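Local coordinates for protein putative anti-sigma factor antagonist TM_1081 (Thermotoga maritima, PDB 3F43) that probably acts as an anti-anti-sigma factor, counteracting an anti-sigma factor and so releasing a sigma factor from inhibition, at residues 65-73 with 96-105. Residues are numbered along the deposited sequence; the frame is centred on the assembly and turned at random.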
loop_
_atom_site.group_PDB
_atom_site.type_symbol
_atom_site.label_atom_id
_atom_site.label_comp_id
_atom_site.label_asym_id
_atom_site.label_seq_id
_atom_site.Cartn_x
_atom_site.Cartn_y
_atom_site.Cartn_z
ATOM N N ILE A 65 -2.308 2.980 -11.484
ATOM C CA ILE A 65 -2.496 2.363 -10.178
ATOM C C ILE A 65 -2.643 3.452 -9.133
ATOM O O ILE A 65 -2.160 4.579 -9.302
ATOM C CB ILE A 65 -1.355 1.403 -9.766
ATOM C CG1 ILE A 65 -0.009 2.123 -9.848
ATOM C CG2 ILE A 65 -1.395 0.075 -10.643
ATOM C CD1 ILE A 65 1.188 1.350 -9.197
ATOM N N ASP A 66 -3.319 3.090 -8.058
ATOM C CA ASP A 66 -3.562 3.980 -6.928
ATOM C C ASP A 66 -2.991 3.370 -5.657
ATOM O O ASP A 66 -2.324 2.307 -5.699
ATOM C CB ASP A 66 -5.056 4.401 -6.861
ATOM C CG ASP A 66 -6.029 3.293 -6.372
ATOM O OD1 ASP A 66 -5.572 2.249 -5.872
ATOM O OD2 ASP A 66 -7.279 3.557 -6.487
ATOM N N SER A 67 -3.234 4.010 -4.507
ATOM C CA SER A 67 -2.630 3.555 -3.265
ATOM C C SER A 67 -3.126 2.173 -2.874
ATOM O O SER A 67 -2.387 1.391 -2.275
ATOM C CB SER A 67 -2.874 4.552 -2.132
ATOM O OG SER A 67 -4.244 4.643 -1.785
ATOM N N PHE A 68 -4.378 1.870 -3.218
ATOM C CA PHE A 68 -4.944 0.556 -2.928
ATOM C C PHE A 68 -4.362 -0.527 -3.783
ATOM O O PHE A 68 -4.011 -1.607 -3.256
ATOM C CB PHE A 68 -6.494 0.577 -3.035
ATOM C CG PHE A 68 -7.174 1.104 -1.816
ATOM C CD1 PHE A 68 -6.998 2.416 -1.412
ATOM C CD2 PHE A 68 -8.010 0.293 -1.082
ATOM C CE1 PHE A 68 -7.609 2.886 -0.271
ATOM C CE2 PHE A 68 -8.653 0.770 0.035
ATOM C CZ PHE A 68 -8.453 2.064 0.452
ATOM N N SER A 69 -4.152 -0.274 -5.064
ATOM C CA SER A 69 -3.522 -1.320 -5.895
ATOM C C SER A 69 -2.043 -1.474 -5.494
ATOM O O SER A 69 -1.489 -2.592 -5.487
ATOM C CB SER A 69 -3.748 -1.138 -7.402
ATOM O OG SER A 69 -3.864 0.209 -7.842
ATOM N N LEU A 70 -1.409 -0.391 -5.064
ATOM C CA LEU A 70 -0.053 -0.513 -4.536
ATOM C C LEU A 70 -0.035 -1.364 -3.273
ATOM O O LEU A 70 0.861 -2.193 -3.077
ATOM C CB LEU A 70 0.568 0.836 -4.188
ATOM C CG LEU A 70 1.298 1.562 -5.276
ATOM C CD1 LEU A 70 1.679 2.976 -4.756
ATOM C CD2 LEU A 70 2.538 0.745 -5.727
ATOM N N GLY A 71 -1.007 -1.179 -2.384
ATOM C CA GLY A 71 -1.077 -1.984 -1.179
ATOM C C GLY A 71 -1.206 -3.472 -1.489
ATOM O O GLY A 71 -0.583 -4.317 -0.829
ATOM N N VAL A 72 -1.971 -3.794 -2.522
ATOM C CA VAL A 72 -2.096 -5.184 -2.983
ATOM C C VAL A 72 -0.757 -5.731 -3.496
ATOM O O VAL A 72 -0.332 -6.840 -3.121
ATOM C CB VAL A 72 -3.246 -5.365 -3.936
ATOM C CG1 VAL A 72 -3.189 -6.769 -4.588
ATOM C CG2 VAL A 72 -4.572 -5.097 -3.125
ATOM N N ILE A 73 -0.064 -4.944 -4.321
ATOM C CA ILE A 73 1.254 -5.321 -4.801
ATOM C C ILE A 73 2.215 -5.589 -3.636
ATOM O O ILE A 73 2.932 -6.605 -3.606
ATOM C CB ILE A 73 1.806 -4.272 -5.755
ATOM C CG1 ILE A 73 0.959 -4.290 -7.034
ATOM C CG2 ILE A 73 3.288 -4.497 -6.052
ATOM C CD1 ILE A 73 1.291 -3.149 -7.992
ATOM N N VAL A 96 2.153 4.238 -14.618
ATOM C CA VAL A 96 2.390 3.240 -13.588
ATOM C C VAL A 96 3.873 3.214 -13.213
ATOM O O VAL A 96 4.215 3.204 -12.023
ATOM C CB VAL A 96 1.864 1.843 -14.047
ATOM C CG1 VAL A 96 2.281 0.728 -13.050
ATOM C CG2 VAL A 96 0.322 1.910 -14.217
ATOM N N GLU A 97 4.762 3.210 -14.187
ATOM C CA GLU A 97 6.184 3.191 -13.874
ATOM C C GLU A 97 6.622 4.422 -13.056
ATOM O O GLU A 97 7.533 4.330 -12.238
ATOM C CB GLU A 97 7.035 3.085 -15.148
ATOM C CG GLU A 97 8.542 3.209 -14.881
ATOM C CD GLU A 97 9.054 2.227 -13.797
ATOM O OE1 GLU A 97 8.641 1.039 -13.848
ATOM O OE2 GLU A 97 9.851 2.645 -12.891
ATOM N N ARG A 98 5.985 5.575 -13.292
ATOM C CA ARG A 98 6.296 6.781 -12.513
ATOM C C ARG A 98 5.947 6.579 -11.043
ATOM O O ARG A 98 6.717 6.948 -10.151
ATOM C CB ARG A 98 5.549 7.980 -13.096
ATOM C CG ARG A 98 5.877 9.324 -12.480
ATOM C CD ARG A 98 5.363 10.455 -13.375
ATOM N NE ARG A 98 6.107 10.520 -14.649
ATOM C CZ ARG A 98 5.640 10.210 -15.871
ATOM N NH1 ARG A 98 4.382 9.809 -16.083
ATOM N NH2 ARG A 98 6.454 10.310 -16.914
ATOM N N VAL A 99 4.803 5.933 -10.783
ATOM C CA VAL A 99 4.407 5.634 -9.407
ATOM C C VAL A 99 5.392 4.628 -8.802
ATOM O O VAL A 99 5.798 4.793 -7.645
ATOM C CB VAL A 99 2.949 5.165 -9.306
ATOM C CG1 VAL A 99 2.662 4.513 -7.922
ATOM C CG2 VAL A 99 2.010 6.342 -9.623
ATOM N N LEU A 100 5.770 3.596 -9.574
ATOM C CA LEU A 100 6.688 2.541 -9.081
ATOM C C LEU A 100 8.044 3.135 -8.711
ATOM O O LEU A 100 8.667 2.722 -7.755
ATOM C CB LEU A 100 6.848 1.421 -10.123
ATOM C CG LEU A 100 5.613 0.584 -10.456
ATOM C CD1 LEU A 100 5.924 -0.422 -11.606
ATOM C CD2 LEU A 100 5.034 -0.145 -9.231
ATOM N N SER A 101 8.482 4.114 -9.498
ATOM C CA SER A 101 9.737 4.844 -9.242
ATOM C C SER A 101 9.677 5.754 -8.014
ATOM O O SER A 101 10.540 5.703 -7.135
ATOM C CB SER A 101 10.093 5.679 -10.472
ATOM O OG SER A 101 11.301 6.392 -10.300
ATOM N N LEU A 102 8.659 6.605 -7.982
ATOM C CA LEU A 102 8.547 7.571 -6.915
ATOM C C LEU A 102 8.303 6.917 -5.552
ATOM O O LEU A 102 8.671 7.507 -4.516
ATOM C CB LEU A 102 7.492 8.638 -7.225
ATOM C CG LEU A 102 7.827 9.694 -8.260
ATOM C CD1 LEU A 102 6.638 10.666 -8.383
ATOM C CD2 LEU A 102 9.106 10.437 -7.893
ATOM N N THR A 103 7.706 5.730 -5.520
ATOM C CA THR A 103 7.496 5.009 -4.267
ATOM C C THR A 103 8.604 3.989 -3.975
ATOM O O THR A 103 8.498 3.226 -3.038
ATOM C CB THR A 103 6.152 4.256 -4.288
ATOM O OG1 THR A 103 6.197 3.217 -5.292
ATOM C CG2 THR A 103 4.982 5.198 -4.590
ATOM N N ASN A 104 9.651 4.002 -4.804
ATOM C CA ASN A 104 10.845 3.157 -4.642
ATOM C C ASN A 104 10.579 1.656 -4.806
ATOM O O ASN A 104 11.446 0.831 -4.502
ATOM C CB ASN A 104 11.569 3.446 -3.313
ATOM C CG ASN A 104 12.430 4.689 -3.368
ATOM O OD1 ASN A 104 12.404 5.455 -4.326
ATOM N ND2 ASN A 104 13.175 4.916 -2.299
ATOM N N LEU A 105 9.391 1.300 -5.301
ATOM C CA LEU A 105 9.067 -0.092 -5.483
ATOM C C LEU A 105 10.013 -0.733 -6.510
ATOM O O LEU A 105 10.374 -1.897 -6.393
ATOM C CB LEU A 105 7.596 -0.237 -5.857
ATOM C CG LEU A 105 6.838 -1.514 -5.705
ATOM C CD1 LEU A 105 7.253 -2.419 -4.572
ATOM C CD2 LEU A 105 5.324 -1.088 -5.673
#
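I65 and L70 both press against one methyl of V99, whose CG1 lies 3.7 Å from I65 CD1 and 3.7 Å from L70 CD1. I65, just ahead of helix 67-83, holds CG1 between its backbone N and carbonyl carbon (chi1 54°), and the extended chain beyond carries CD1 against the side chains of helix 94-102. I65 CD1 also meets V96 CG1 and L100 CD2, each at 4.1 Å, the I65 and V96 side chains crossing at about a right angle. L70, one turn into its helix, splits its branches: CD1 also meets T103 CG2 at 4.0 Å, the two side chains tip to tip, while the L70 and L105 side chains slide past each other in opposite directions, bringing their CD2 methyls together, unusually close and at a doubtful exact spacing. I73 CG2 touches the same L105 methyl. The hydroxyl of T103 turns back to V99 O (OG1 to O 2.9 Å), which takes T103 N on the opposite face of its plane. D66 and S69 form a capping box at the start of helix 67-83. This apolar seam joins the helix that begins at S67, probably the phosphorylated serine and unmodified here, to the helix between strands 86-90 and 110-112 of the SpoIIAA-like STAS fold.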